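PDB 3F8M: HTH-type transcriptional repressor PhnF from Mycobacterium smegmatis, which represses the phnDCE operon, which is involved in phosphate uptake, when phosphate is available in the cell. Local coordinates for residues 165-168 / 169-173; 188-192 / 193-197; 114-117 / 118-122; 46-50 / 51-55. One frame throughout, in Å; residues are numbered along the deposited sequence.

Contact 1 (165-168 / 169-173); sequences ASLY and AEIRS
Ser-166 and Ala-169 meet through a capping hydrogen bond: the backbone N of Ala-169 donates to Ser-166 OG over 3.0 Å, with an N-H...O angle of 158°. The serine hydroxyl reaches this N-H because chi1 of 160° swings OG to the side of its own carbonyl carbon, toward the first turn of the helix. Ser-166 thus takes the N-cap position and supplies an acceptor to an amide that has no earlier helical carbonyl to bond. Its carbonyl adds a weak bond from Glu-170 N, and regular helical bonds follow, Ile-171 N to Leu-167 O at 2.8 Å and Arg-172 N to Tyr-168 O at 2.8 Å. The result is a capped start for helix 167-173, a short helix of the UTRA domain that follows helix 157-160, whose Leu-157 touches Leu-167. Apolar packing runs along the buried flank, where Leu-167 CG lies 3.9 Å from Ile-171 CD1. One residue further along, the extended Arg-172 chain lies with CG 3.3 Å from Tyr-168 O, and its NH1 comes to 3.6 Å from Tyr-168 CB. The Tyr-168 ring stacks on Phe-178 and its OH bonds to Arg-211, whereas Arg-172 NH2 donates to Met-86 O.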
ATOM      1  N   ALA A 165       8.381 -21.621  -8.384  1.00 24.63           N
ATOM      2  CA  ALA A 165       9.156 -21.339  -7.192  1.00 22.87           C
ATOM      3  C   ALA A 165       9.512 -19.860  -7.051  1.00 21.72           C
ATOM      4  O   ALA A 165       9.157 -19.038  -7.893  1.00 19.55           O
ATOM      5  CB  ALA A 165      10.435 -22.213  -7.196  1.00 23.61           C
ATOM      6  N   SER A 166      10.204 -19.507  -5.976  1.00 20.93           N
ATOM      7  CA  SER A 166      10.576 -18.098  -5.777  1.00 21.24           C
ATOM      8  C   SER A 166      11.699 -17.703  -6.755  1.00 21.32           C
ATOM      9  O   SER A 166      12.776 -18.305  -6.760  1.00 20.47           O
ATOM     10  CB  SER A 166      11.018 -17.861  -4.324  1.00 21.27           C
ATOM     11  OG  SER A 166      11.796 -16.690  -4.235  1.00 21.88           O
ATOM     12  N   LEU A 167      11.450 -16.675  -7.575  1.00 20.40           N
ATOM     13  CA  LEU A 167      12.507 -16.140  -8.437  1.00 18.70           C
ATOM     14  C   LEU A 167      13.616 -15.500  -7.577  1.00 19.24           C
ATOM     15  O   LEU A 167      14.823 -15.556  -7.933  1.00 18.88           O
ATOM     16  CB  LEU A 167      11.927 -15.086  -9.405  1.00 18.50           C
ATOM     17  CG  LEU A 167      12.881 -14.467 -10.420  1.00 18.85           C
ATOM     18  CD1 LEU A 167      13.555 -15.530 -11.343  1.00 20.29           C
ATOM     19  CD2 LEU A 167      12.141 -13.418 -11.243  1.00 18.32           C
ATOM     20  N   TYR A 168      13.244 -14.915  -6.433  1.00 18.46           N
ATOM     21  CA  TYR A 168      14.277 -14.279  -5.611  1.00 20.17           C
ATOM     22  C   TYR A 168      15.287 -15.318  -5.094  1.00 19.41           C
ATOM     23  O   TYR A 168      16.504 -15.067  -5.044  1.00 18.99           O
ATOM     24  CB  TYR A 168      13.624 -13.536  -4.443  1.00 19.13           C
ATOM     25  CG  TYR A 168      13.030 -12.183  -4.815  1.00 22.27           C
ATOM     26  CD1 TYR A 168      12.682 -11.872  -6.131  1.00 21.31           C
ATOM     27  CD2 TYR A 168      12.771 -11.226  -3.829  1.00 25.11           C
ATOM     28  CE1 TYR A 168      12.141 -10.637  -6.467  1.00 23.03           C
ATOM     29  CE2 TYR A 168      12.194  -9.999  -4.156  1.00 27.43           C
ATOM     30  CZ  TYR A 168      11.902  -9.706  -5.473  1.00 26.57           C
ATOM     31  OH  TYR A 168      11.373  -8.471  -5.781  1.00 27.73           O
ATOM     32  N   ALA A 169      14.795 -16.500  -4.756  1.00 19.82           N
ATOM     33  CA  ALA A 169      15.693 -17.581  -4.283  1.00 20.63           C
ATOM     34  C   ALA A 169      16.621 -18.027  -5.414  1.00 21.55           C
ATOM     35  O   ALA A 169      17.822 -18.252  -5.211  1.00 20.60           O
ATOM     36  CB  ALA A 169      14.873 -18.769  -3.734  1.00 21.92           C
ATOM     37  N   GLU A 170      16.069 -18.103  -6.620  1.00 20.43           N
ATOM     38  CA  GLU A 170      16.878 -18.461  -7.781  1.00 20.94           C
ATOM     39  C   GLU A 170      17.944 -17.425  -8.064  1.00 20.30           C
ATOM     40  O   GLU A 170      19.083 -17.765  -8.393  1.00 20.15           O
ATOM     41  CB  GLU A 170      15.996 -18.686  -9.019  1.00 20.32           C
ATOM     42  CG  GLU A 170      16.805 -18.816 -10.338  1.00 21.26           C
ATOM     43  CD  GLU A 170      17.531 -20.152 -10.448  1.00 25.10           C
ATOM     44  OE1 GLU A 170      17.118 -21.083  -9.739  1.00 24.90           O
ATOM     45  OE2 GLU A 170      18.472 -20.275 -11.257  1.00 24.69           O
ATOM     46  N   ILE A 171      17.570 -16.158  -7.975  1.00 19.09           N
ATOM     47  CA  ILE A 171      18.537 -15.091  -8.183  1.00 19.34           C
ATOM     48  C   ILE A 171      19.615 -15.099  -7.082  1.00 19.57           C
ATOM     49  O   ILE A 171      20.822 -14.974  -7.377  1.00 20.03           O
ATOM     50  CB  ILE A 171      17.844 -13.707  -8.416  1.00 18.83           C
ATOM     51  CG1 ILE A 171      17.142 -13.699  -9.770  1.00 18.95           C
ATOM     52  CG2 ILE A 171      18.892 -12.521  -8.291  1.00 20.24           C
ATOM     53  CD1 ILE A 171      16.203 -12.489 -10.087  1.00 19.85           C
ATOM     54  N   ARG A 172      19.211 -15.291  -5.824  1.00 19.71           N
ATOM     55  CA  ARG A 172      20.186 -15.400  -4.735  1.00 21.69           C
ATOM     56  C   ARG A 172      21.174 -16.566  -4.958  1.00 21.85           C
ATOM     57  O   ARG A 172      22.392 -16.388  -4.740  1.00 22.40           O
ATOM     58  CB  ARG A 172      19.489 -15.559  -3.392  1.00 22.08           C
ATOM     59  CG  ARG A 172      18.854 -14.278  -2.931  1.00 24.24           C
ATOM     60  CD  ARG A 172      18.177 -14.474  -1.576  1.00 25.98           C
ATOM     61  NE  ARG A 172      17.534 -13.217  -1.198  1.00 32.13           N
ATOM     62  CZ  ARG A 172      16.222 -13.011  -1.107  1.00 30.95           C
ATOM     63  NH1 ARG A 172      15.362 -13.981  -1.339  1.00 28.60           N
ATOM     64  NH2 ARG A 172      15.783 -11.795  -0.770  1.00 31.63           N
ATOM     65  N   SER A 173      20.649 -17.694  -5.449  1.00 21.92           N
ATOM     66  CA  SER A 173      21.440 -18.925  -5.724  1.00 22.22           C
ATOM     67  C   SER A 173      22.476 -18.689  -6.820  1.00 21.95           C
ATOM     68  O   SER A 173      23.450 -19.426  -6.907  1.00 21.15           O
ATOM     69  CB  SER A 173      20.526 -20.132  -6.056  1.00 22.07           C
ATOM     70  OG  SER A 173      20.061 -20.123  -7.396  1.00 24.30           O
TER

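Contact 2 (188-192 / 193-197); sequences ALPDA and REAAL
Asp-191 and Glu-194 exchange side-chain-to-backbone bonds in a capping box, which starts helix 192-198 of the UTRA domain after a short loop that follows strand 180-188. Arg-193, the first residue of the second segment, sets CB beside Asp-191 OD1 and then runs out in an extended chain to a salt bridge with Glu-132. Glu-194 carries the box. Its backbone N donates to Asp-191 OD1 over 2.9 Å, nearly in line with the carboxylate C-O bond, while its own OE1 accepts from Asp-191 N over 3.0 Å, on the anti side and 21° out of the carboxylate plane. With chi1 at -69° the Glu-194 chain starts beside its backbone N and extends back past the N-cap, which brings the two carboxylates into a stack with planes 30° apart. OD1 of Asp-191 and OE1 of Glu-194 are only 3.4 Å apart, a like-charge proximity probably eased by the amide donors and by the salt bridge of Glu-194 OE2 with Arg-225. Water 2 joins the pair as well, donating to Asp-191 OD2 and weakly to Glu-194 OE2. Ala-195 returns to the backbone pattern, its N bonding to Asp-191 O at 2.9 Å, and its CB packs 4.0 Å from Pro-190 CG. Ala-196 N continues the helix with a bond to Ala-192 O. At Leu-197, which turns back toward Arg-193, CD1 rests 3.8 Å above the centre of the Arg-193 guanidinium face.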
ATOM      1  N   ALA A 188      -5.502   0.689  -8.526  1.00 21.87           N
ATOM      2  CA  ALA A 188      -5.802   0.491  -9.954  1.00 22.71           C
ATOM      3  C   ALA A 188      -7.066  -0.290 -10.173  1.00 23.81           C
ATOM      4  O   ALA A 188      -7.606  -0.877  -9.227  1.00 24.06           O
ATOM      5  CB  ALA A 188      -4.610  -0.214 -10.663  1.00 21.59           C
ATOM      6  N   LEU A 189      -7.500  -0.324 -11.438  1.00 24.70           N
ATOM      7  CA  LEU A 189      -8.543  -1.193 -11.935  1.00 25.55           C
ATOM      8  C   LEU A 189      -7.974  -2.077 -13.042  1.00 25.87           C
ATOM      9  O   LEU A 189      -7.070  -1.637 -13.788  1.00 26.75           O
ATOM     10  CB  LEU A 189      -9.760  -0.342 -12.402  1.00 26.29           C
ATOM     11  CG  LEU A 189     -10.305   0.571 -11.274  1.00 28.14           C
ATOM     12  CD1 LEU A 189     -11.072   1.788 -11.824  1.00 31.91           C
ATOM     13  CD2 LEU A 189     -11.138  -0.186 -10.189  1.00 26.69           C
ATOM     14  N   PRO A 190      -8.450  -3.332 -13.160  1.00 26.56           N
ATOM     15  CA  PRO A 190      -7.862  -4.158 -14.180  1.00 26.47           C
ATOM     16  C   PRO A 190      -8.423  -3.827 -15.552  1.00 27.63           C
ATOM     17  O   PRO A 190      -9.606  -3.449 -15.683  1.00 27.50           O
ATOM     18  CB  PRO A 190      -8.295  -5.585 -13.773  1.00 27.60           C
ATOM     19  CG  PRO A 190      -9.666  -5.357 -13.162  1.00 27.08           C
ATOM     20  CD  PRO A 190      -9.508  -4.061 -12.407  1.00 26.23           C
ATOM     21  N   ASP A 191      -7.581  -3.991 -16.560  1.00 26.63           N
ATOM     22  CA  ASP A 191      -8.021  -3.999 -17.948  1.00 26.81           C
ATOM     23  C   ASP A 191      -8.641  -5.373 -18.299  1.00 26.55           C
ATOM     24  O   ASP A 191      -8.694  -6.254 -17.435  1.00 27.00           O
ATOM     25  CB  ASP A 191      -6.880  -3.559 -18.883  1.00 25.52           C
ATOM     26  CG  ASP A 191      -5.753  -4.576 -19.001  1.00 26.94           C
ATOM     27  OD1 ASP A 191      -5.911  -5.767 -18.700  1.00 20.51           O
ATOM     28  OD2 ASP A 191      -4.686  -4.178 -19.492  1.00 29.72           O
ATOM     29  N   ALA A 192      -9.148  -5.544 -19.522  1.00 25.89           N
ATOM     30  CA  ALA A 192      -9.902  -6.748 -19.887  1.00 25.97           C
ATOM     31  C   ALA A 192      -9.100  -8.064 -19.690  1.00 26.19           C
ATOM     32  O   ALA A 192      -9.620  -9.068 -19.190  1.00 25.74           O
ATOM     33  CB  ALA A 192     -10.468  -6.635 -21.335  1.00 27.74           C
ATOM     34  N   ARG A 193      -7.822  -8.038 -20.057  1.00 23.76           N
ATOM     35  CA  ARG A 193      -6.997  -9.204 -19.888  1.00 22.21           C
ATOM     36  C   ARG A 193      -6.753  -9.498 -18.404  1.00 21.56           C
ATOM     37  O   ARG A 193      -6.807 -10.649 -17.996  1.00 21.69           O
ATOM     38  CB  ARG A 193      -5.668  -9.003 -20.585  1.00 22.24           C
ATOM     39  CG  ARG A 193      -4.748 -10.173 -20.380  1.00 20.10           C
ATOM     40  CD  ARG A 193      -3.472 -10.029 -21.200  1.00 21.29           C
ATOM     41  NE  ARG A 193      -2.626 -11.208 -21.020  1.00 19.40           N
ATOM     42  CZ  ARG A 193      -1.416 -11.190 -20.476  1.00 20.17           C
ATOM     43  NH1 ARG A 193      -0.897 -10.021 -20.100  1.00 21.71           N
ATOM     44  NH2 ARG A 193      -0.729 -12.336 -20.323  1.00 19.14           N
ATOM     45  N   GLU A 194      -6.425  -8.460 -17.635  1.00 21.74           N
ATOM     46  CA  GLU A 194      -6.092  -8.640 -16.211  1.00 22.26           C
ATOM     47  C   GLU A 194      -7.313  -9.188 -15.441  1.00 22.04           C
ATOM     48  O   GLU A 194      -7.193 -10.030 -14.514  1.00 18.82           O
ATOM     49  CB  GLU A 194      -5.599  -7.332 -15.609  1.00 22.15           C
ATOM     50  CG  GLU A 194      -4.181  -6.867 -16.142  1.00 22.95           C
ATOM     51  CD  GLU A 194      -3.876  -5.411 -15.858  1.00 23.80           C
ATOM     52  OE1 GLU A 194      -4.818  -4.604 -15.662  1.00 26.17           O
ATOM     53  OE2 GLU A 194      -2.672  -5.046 -15.809  1.00 23.24           O
ATOM     54  N   ALA A 195      -8.476  -8.689 -15.835  1.00 22.51           N
ATOM     55  CA  ALA A 195      -9.719  -9.108 -15.215  1.00 22.59           C
ATOM     56  C   ALA A 195      -9.962 -10.574 -15.499  1.00 22.89           C
ATOM     57  O   ALA A 195     -10.236 -11.334 -14.562  1.00 23.72           O
ATOM     58  CB  ALA A 195     -10.870  -8.250 -15.705  1.00 23.61           C
ATOM     59  N   ALA A 196      -9.775 -11.006 -16.753  1.00 22.02           N
ATOM     60  CA  ALA A 196      -9.939 -12.406 -17.110  1.00 21.80           C
ATOM     61  C   ALA A 196      -8.956 -13.346 -16.392  1.00 21.54           C
ATOM     62  O   ALA A 196      -9.360 -14.463 -15.959  1.00 19.61           O
ATOM     63  CB  ALA A 196      -9.866 -12.592 -18.631  1.00 22.07           C
ATOM     64  N   LEU A 197      -7.703 -12.883 -16.233  1.00 18.64           N
ATOM     65  CA  LEU A 197      -6.659 -13.690 -15.545  1.00 18.65           C
ATOM     66  C   LEU A 197      -6.949 -13.816 -14.063  1.00 18.34           C
ATOM     67  O   LEU A 197      -6.597 -14.808 -13.435  1.00 18.00           O
ATOM     68  CB  LEU A 197      -5.278 -13.027 -15.702  1.00 18.63           C
ATOM     69  CG  LEU A 197      -4.752 -13.184 -17.132  1.00 18.34           C
ATOM     70  CD1 LEU A 197      -3.537 -12.212 -17.345  1.00 15.60           C
ATOM     71  CD2 LEU A 197      -4.392 -14.629 -17.390  1.00 17.02           C
TER
HETATM   72  O   HOH W   1      -4.438  -2.214 -15.034  1.00 39.48           O
HETATM   73  O   HOH W   2      -2.577  -3.284 -18.055  1.00 34.80           O

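Contact 3 (114-117 / 118-122); sequences EVLA and GVLGV
Leu-116 and Leu-120, one helical turn apart, cross obliquely, with CD1 of Leu-116 3.8 Å from CD1 of Leu-120. Different chi1 values make them converge: Leu-116 puts CG beside its carbonyl carbon (-177°), reaching forward along the helix, whereas Leu-120 puts CG beside its backbone N (-60°), reaching back. Val-119 lies on another flank, its CG2 3.4 Å from Val-115 O. Beneath these side chains Leu-120 N bonds to Leu-116 O at 2.9 Å. The helix then ends in a Schellman motif. Gly-121 adopts positive phi, 61°, and the chain doubles back so that Val-122 N donates to Ala-117 O over 3.1 Å, accompanied by a weak bond from Gly-121 N to Gly-118 O. Closing the motif is its usual apolar contact, Ala-117 CB with Val-122 CG2 at 4.4 Å. Within the UTRA domain, helix 114-120 links strand 100-111 to strand 127-137 and lies against strand 140-150, where Leu-116 touches Lys-148 and both Leu-120 and Val-122 touch Pro-150; toward the second subunit, Glu-114 and Val-115 pack on its Gln-55 and Arg-58, in the other copy's helix 50-62.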
ATOM      1  N   GLU A 114      14.235   3.001 -24.341  1.00 25.98           N
ATOM      2  CA  GLU A 114      15.012   4.005 -23.631  1.00 27.27           C
ATOM      3  C   GLU A 114      14.745   4.048 -22.129  1.00 25.23           C
ATOM      4  O   GLU A 114      15.686   4.094 -21.324  1.00 25.66           O
ATOM      5  CB  GLU A 114      14.746   5.393 -24.245  1.00 27.07           C
ATOM      6  CG  GLU A 114      15.285   5.568 -25.694  1.00 34.08           C
ATOM      7  CD  GLU A 114      14.301   5.160 -26.812  1.00 38.33           C
ATOM      8  OE1 GLU A 114      13.496   4.198 -26.652  1.00 40.64           O
ATOM      9  OE2 GLU A 114      14.354   5.810 -27.884  1.00 40.77           O
ATOM     10  N   VAL A 115      13.467   4.082 -21.740  1.00 24.27           N
ATOM     11  CA  VAL A 115      13.073   4.178 -20.328  1.00 23.86           C
ATOM     12  C   VAL A 115      13.531   2.942 -19.506  1.00 23.20           C
ATOM     13  O   VAL A 115      14.142   3.051 -18.429  1.00 24.49           O
ATOM     14  CB  VAL A 115      11.521   4.324 -20.215  1.00 23.27           C
ATOM     15  CG1 VAL A 115      11.080   4.242 -18.780  1.00 26.86           C
ATOM     16  CG2 VAL A 115      11.034   5.629 -20.874  1.00 24.16           C
ATOM     17  N   LEU A 116      13.208   1.769 -20.019  1.00 23.09           N
ATOM     18  CA  LEU A 116      13.584   0.526 -19.361  1.00 21.47           C
ATOM     19  C   LEU A 116      15.119   0.357 -19.322  1.00 22.00           C
ATOM     20  O   LEU A 116      15.662  -0.022 -18.278  1.00 21.64           O
ATOM     21  CB  LEU A 116      12.880  -0.686 -19.999  1.00 21.61           C
ATOM     22  CG  LEU A 116      13.205  -2.010 -19.272  1.00 19.39           C
ATOM     23  CD1 LEU A 116      12.708  -2.009 -17.803  1.00 21.53           C
ATOM     24  CD2 LEU A 116      12.665  -3.186 -20.031  1.00 20.93           C
ATOM     25  N   ALA A 117      15.808   0.699 -20.414  1.00 21.51           N
ATOM     26  CA  ALA A 117      17.291   0.721 -20.339  1.00 23.28           C
ATOM     27  C   ALA A 117      17.805   1.542 -19.172  1.00 23.54           C
ATOM     28  O   ALA A 117      18.672   1.092 -18.449  1.00 25.09           O
ATOM     29  CB  ALA A 117      17.896   1.208 -21.622  1.00 22.23           C
ATOM     30  N   GLY A 118      17.267   2.754 -18.986  1.00 25.30           N
ATOM     31  CA  GLY A 118      17.599   3.610 -17.840  1.00 26.02           C
ATOM     32  C   GLY A 118      17.298   2.977 -16.491  1.00 26.87           C
ATOM     33  O   GLY A 118      18.092   3.088 -15.555  1.00 27.71           O
ATOM     34  N   VAL A 119      16.147   2.313 -16.372  1.00 25.91           N
ATOM     35  CA  VAL A 119      15.771   1.711 -15.100  1.00 25.20           C
ATOM     36  C   VAL A 119      16.755   0.588 -14.744  1.00 24.35           C
ATOM     37  O   VAL A 119      17.196   0.467 -13.603  1.00 24.97           O
ATOM     38  CB  VAL A 119      14.323   1.152 -15.139  1.00 25.32           C
ATOM     39  CG1 VAL A 119      14.039   0.252 -13.910  1.00 25.97           C
ATOM     40  CG2 VAL A 119      13.293   2.288 -15.209  1.00 26.21           C
ATOM     41  N   LEU A 120      17.098  -0.227 -15.728  1.00 23.32           N
ATOM     42  CA  LEU A 120      17.915  -1.404 -15.458  1.00 23.24           C
ATOM     43  C   LEU A 120      19.400  -1.127 -15.604  1.00 24.28           C
ATOM     44  O   LEU A 120      20.223  -2.001 -15.316  1.00 24.16           O
ATOM     45  CB  LEU A 120      17.531  -2.569 -16.380  1.00 21.77           C
ATOM     46  CG  LEU A 120      16.095  -3.084 -16.300  1.00 20.59           C
ATOM     47  CD1 LEU A 120      15.843  -4.070 -17.424  1.00 20.00           C
ATOM     48  CD2 LEU A 120      15.889  -3.724 -14.955  1.00 17.28           C
ATOM     49  N   GLY A 121      19.727   0.074 -16.088  1.00 25.02           N
ATOM     50  CA  GLY A 121      21.116   0.460 -16.339  1.00 26.07           C
ATOM     51  C   GLY A 121      21.802  -0.428 -17.361  1.00 26.16           C
ATOM     52  O   GLY A 121      22.951  -0.795 -17.159  1.00 28.30           O
ATOM     53  N   VAL A 122      21.091  -0.813 -18.424  1.00 25.29           N
ATOM     54  CA  VAL A 122      21.643  -1.561 -19.537  1.00 25.70           C
ATOM     55  C   VAL A 122      21.587  -0.681 -20.779  1.00 25.74           C
ATOM     56  O   VAL A 122      21.070   0.432 -20.723  1.00 27.07           O
ATOM     57  CB  VAL A 122      20.876  -2.881 -19.817  1.00 24.93           C
ATOM     58  CG1 VAL A 122      21.054  -3.846 -18.600  1.00 23.51           C
ATOM     59  CG2 VAL A 122      19.377  -2.617 -20.171  1.00 24.29           C
TER

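Contact 4 (46-50 / 51-55); sequences FEVAR and ETVRQ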
ATOM      1  N   PHE A  46     -19.022 -22.472  26.588  1.00 35.34           N
ATOM      2  CA  PHE A  46     -17.664 -22.538  27.141  1.00 35.23           C
ATOM      3  C   PHE A  46     -17.412 -21.853  28.508  1.00 34.67           C
ATOM      4  O   PHE A  46     -16.266 -21.535  28.846  1.00 34.66           O
ATOM      5  CB  PHE A  46     -16.659 -22.070  26.074  1.00 35.58           C
ATOM      6  CG  PHE A  46     -16.788 -22.821  24.776  1.00 36.08           C
ATOM      7  CD1 PHE A  46     -16.490 -24.191  24.712  1.00 38.06           C
ATOM      8  CD2 PHE A  46     -17.240 -22.181  23.622  1.00 36.67           C
ATOM      9  CE1 PHE A  46     -16.640 -24.916  23.510  1.00 37.13           C
ATOM     10  CE2 PHE A  46     -17.376 -22.893  22.406  1.00 37.14           C
ATOM     11  CZ  PHE A  46     -17.079 -24.263  22.362  1.00 36.71           C
ATOM     12  N   GLU A  47     -18.476 -21.644  29.279  1.00 33.39           N
ATOM     13  CA  GLU A  47     -18.363 -21.039  30.626  1.00 32.64           C
ATOM     14  C   GLU A  47     -17.430 -19.824  30.662  1.00 30.80           C
ATOM     15  O   GLU A  47     -16.523 -19.753  31.497  1.00 30.58           O
ATOM     16  CB  GLU A  47     -17.948 -22.080  31.682  1.00 33.57           C
ATOM     17  CG  GLU A  47     -18.928 -23.228  31.809  1.00 36.62           C
ATOM     18  CD  GLU A  47     -18.705 -24.041  33.057  1.00 40.17           C
ATOM     19  OE1 GLU A  47     -17.644 -23.859  33.716  1.00 40.87           O
ATOM     20  OE2 GLU A  47     -19.613 -24.841  33.383  1.00 39.04           O
ATOM     21  N   VAL A  48     -17.677 -18.876  29.747  1.00 28.30           N
ATOM     22  CA  VAL A  48     -17.052 -17.551  29.768  1.00 27.24           C
ATOM     23  C   VAL A  48     -18.100 -16.442  29.563  1.00 26.53           C
ATOM     24  O   VAL A  48     -19.240 -16.695  29.172  1.00 25.98           O
ATOM     25  CB  VAL A  48     -15.907 -17.408  28.704  1.00 27.97           C
ATOM     26  CG1 VAL A  48     -14.769 -18.431  28.959  1.00 28.77           C
ATOM     27  CG2 VAL A  48     -16.456 -17.566  27.299  1.00 27.37           C
ATOM     28  N   ALA A  49     -17.705 -15.214  29.868  1.00 26.42           N
ATOM     29  CA  ALA A  49     -18.536 -14.047  29.687  1.00 26.92           C
ATOM     30  C   ALA A  49     -18.849 -13.879  28.199  1.00 28.20           C
ATOM     31  O   ALA A  49     -18.044 -14.276  27.347  1.00 28.40           O
ATOM     32  CB  ALA A  49     -17.810 -12.827  30.201  1.00 26.47           C
ATOM     33  N   ARG A  50     -20.019 -13.307  27.915  1.00 28.08           N
ATOM     34  CA  ARG A  50     -20.385 -12.856  26.562  1.00 29.56           C
ATOM     35  C   ARG A  50     -19.347 -11.889  25.980  1.00 28.97           C
ATOM     36  O   ARG A  50     -19.056 -11.932  24.772  1.00 29.92           O
ATOM     37  CB  ARG A  50     -21.730 -12.141  26.576  1.00 29.45           C
ATOM     38  CG  ARG A  50     -22.916 -13.011  26.787  1.00 33.69           C
ATOM     39  CD  ARG A  50     -24.159 -12.154  26.639  1.00 40.97           C
ATOM     40  NE  ARG A  50     -24.238 -11.533  25.306  1.00 46.24           N
ATOM     41  CZ  ARG A  50     -25.135 -10.611  24.953  1.00 47.95           C
ATOM     42  NH1 ARG A  50     -26.044 -10.187  25.830  1.00 48.66           N
ATOM     43  NH2 ARG A  50     -25.120 -10.108  23.722  1.00 48.00           N
ATOM     44  N   GLU A  51     -18.808 -11.015  26.823  1.00 28.74           N
ATOM     45  CA  GLU A  51     -17.794 -10.038  26.390  1.00 29.47           C
ATOM     46  C   GLU A  51     -16.482 -10.739  26.045  1.00 28.88           C
ATOM     47  O   GLU A  51     -15.675 -10.232  25.246  1.00 29.51           O
ATOM     48  CB  GLU A  51     -17.532  -8.979  27.453  1.00 29.99           C
ATOM     49  CG  GLU A  51     -18.705  -8.043  27.775  1.00 31.97           C
ATOM     50  CD  GLU A  51     -19.819  -8.667  28.633  1.00 36.32           C
ATOM     51  OE1 GLU A  51     -19.661  -9.786  29.180  1.00 33.91           O
ATOM     52  OE2 GLU A  51     -20.881  -8.013  28.763  1.00 38.63           O
ATOM     53  N   THR A  52     -16.263 -11.907  26.641  1.00 28.60           N
ATOM     54  CA  THR A  52     -15.079 -12.693  26.325  1.00 28.36           C
ATOM     55  C   THR A  52     -15.167 -13.308  24.913  1.00 27.76           C
ATOM     56  O   THR A  52     -14.178 -13.328  24.182  1.00 28.21           O
ATOM     57  CB  THR A  52     -14.807 -13.755  27.382  1.00 28.47           C
ATOM     58  OG1 THR A  52     -14.738 -13.102  28.669  1.00 28.62           O
ATOM     59  CG2 THR A  52     -13.470 -14.444  27.089  1.00 27.12           C
ATOM     60  N   VAL A  53     -16.337 -13.820  24.553  1.00 28.41           N
ATOM     61  CA  VAL A  53     -16.556 -14.359  23.199  1.00 27.84           C
ATOM     62  C   VAL A  53     -16.474 -13.192  22.213  1.00 28.00           C
ATOM     63  O   VAL A  53     -15.761 -13.279  21.212  1.00 27.54           O
ATOM     64  CB  VAL A  53     -17.889 -15.145  23.066  1.00 28.76           C
ATOM     65  CG1 VAL A  53     -18.137 -15.579  21.616  1.00 27.12           C
ATOM     66  CG2 VAL A  53     -17.881 -16.364  23.969  1.00 28.16           C
ATOM     67  N   ARG A  54     -17.148 -12.084  22.525  1.00 28.05           N
ATOM     68  CA  ARG A  54     -17.133 -10.882  21.662  1.00 28.66           C
ATOM     69  C   ARG A  54     -15.712 -10.490  21.293  1.00 28.76           C
ATOM     70  O   ARG A  54     -15.403 -10.169  20.138  1.00 29.28           O
ATOM     71  CB  ARG A  54     -17.789  -9.701  22.378  1.00 27.76           C
ATOM     72  CG  ARG A  54     -18.011  -8.427  21.544  1.00 30.90           C
ATOM     73  CD  ARG A  54     -18.753  -7.367  22.378  1.00 35.21           C
ATOM     74  NE  ARG A  54     -19.839  -8.007  23.129  1.00 39.87           N
ATOM     75  CZ  ARG A  54     -20.634  -7.410  24.014  1.00 41.58           C
ATOM     76  NH1 ARG A  54     -20.494  -6.112  24.283  1.00 42.04           N
ATOM     77  NH2 ARG A  54     -21.578  -8.124  24.626  1.00 39.38           N
ATOM     78  N   GLN A  55     -14.855 -10.455  22.307  1.00 28.93           N
ATOM     79  CA  GLN A  55     -13.483 -10.062  22.116  1.00 28.48           C
ATOM     80  C   GLN A  55     -12.706 -11.086  21.275  1.00 28.08           C
ATOM     81  O   GLN A  55     -11.904 -10.703  20.429  1.00 28.95           O
ATOM     82  CB  GLN A  55     -12.829  -9.887  23.495  1.00 29.19           C
ATOM     83  CG  GLN A  55     -11.308  -9.685  23.445  1.00 30.57           C
ATOM     84  CD  GLN A  55     -10.917  -8.433  22.699  1.00 31.86           C
ATOM     85  OE1 GLN A  55     -11.726  -7.496  22.544  1.00 28.50           O
ATOM     86  NE2 GLN A  55      -9.664  -8.395  22.222  1.00 34.78           N
TER
HETATM   87  O   HOH W   3     -14.892 -14.723  30.991  1.00 30.61           O
HETATM   88  O   HOH W   4     -21.630 -12.424  30.210  1.00 31.38           O
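Arg-50 and Arg-54, a helical turn apart, bring their guanidinium groups together at 4.2 Å between the two NH2 atoms, with NH2 of Arg-54 over one face of the Arg-50 group and the planes 62° apart. Both chains bend at chi3, Arg-50 to 60° and Arg-54 to -43°, and both close salt bridges with OE2 of Glu-39, at the start of the preceding helix. Their backbones are joined too, Arg-54 N donating to Arg-50 O over 3.0 Å. Glu-51 folds back at chi2, which carries OE1 to 3.7 Å from Ala-49 CB, where water 4, held by the Arg-50 N-H, donates weakly to OE1. Its CG also lies 4.1 Å above the guanidinium plane of Arg-54, toward the rim. Thr-52 faces the N-cap residue Ala-49: OG1 approaches Ala-49 CB to 3.4 Å, and water 3, 2.8 Å from Thr-52 OG1, also accepts from Ala-49 N. Ala-49 has no side-chain acceptor to offer, and its carbonyl takes only weak bonds from the N-H groups of Thr-52 and Val-53. Val-48 packs on the buried Val-53, CG2 to CG2 at 3.8 Å. This is the turn and the start of the second helix in the predicted helix-turn-helix, a helix that in GntR-type winged domains typically enters the DNA major groove. Sharing the Glu-39 carboxylate probably offsets much of the repulsion between the two arginines, and their salt bridges tie helix 50-62 to helix 39-45.

All four contacts lie within or at an end of a helix, yet none is wholly core or wholly surface. Three start helices in different ways: contact 1 with a serine hydroxyl, contact 2 with two carboxylates, contact 4 with an alanine that has no side-chain acceptor, beside a water bound to its N-H. Contact 3 instead ends one, and its side chains meet through apolar packing alone. Contacts 1, 2 and 3 belong to the UTRA domain, whereas contact 4, rich in charge, belongs to the DNA-binding domain. Contacts 3 and 4 have centres about 59 Å apart in one chain, but in the dimer Glu-114 of contact 3 packs on Gln-55 of contact 4 in the second subunit.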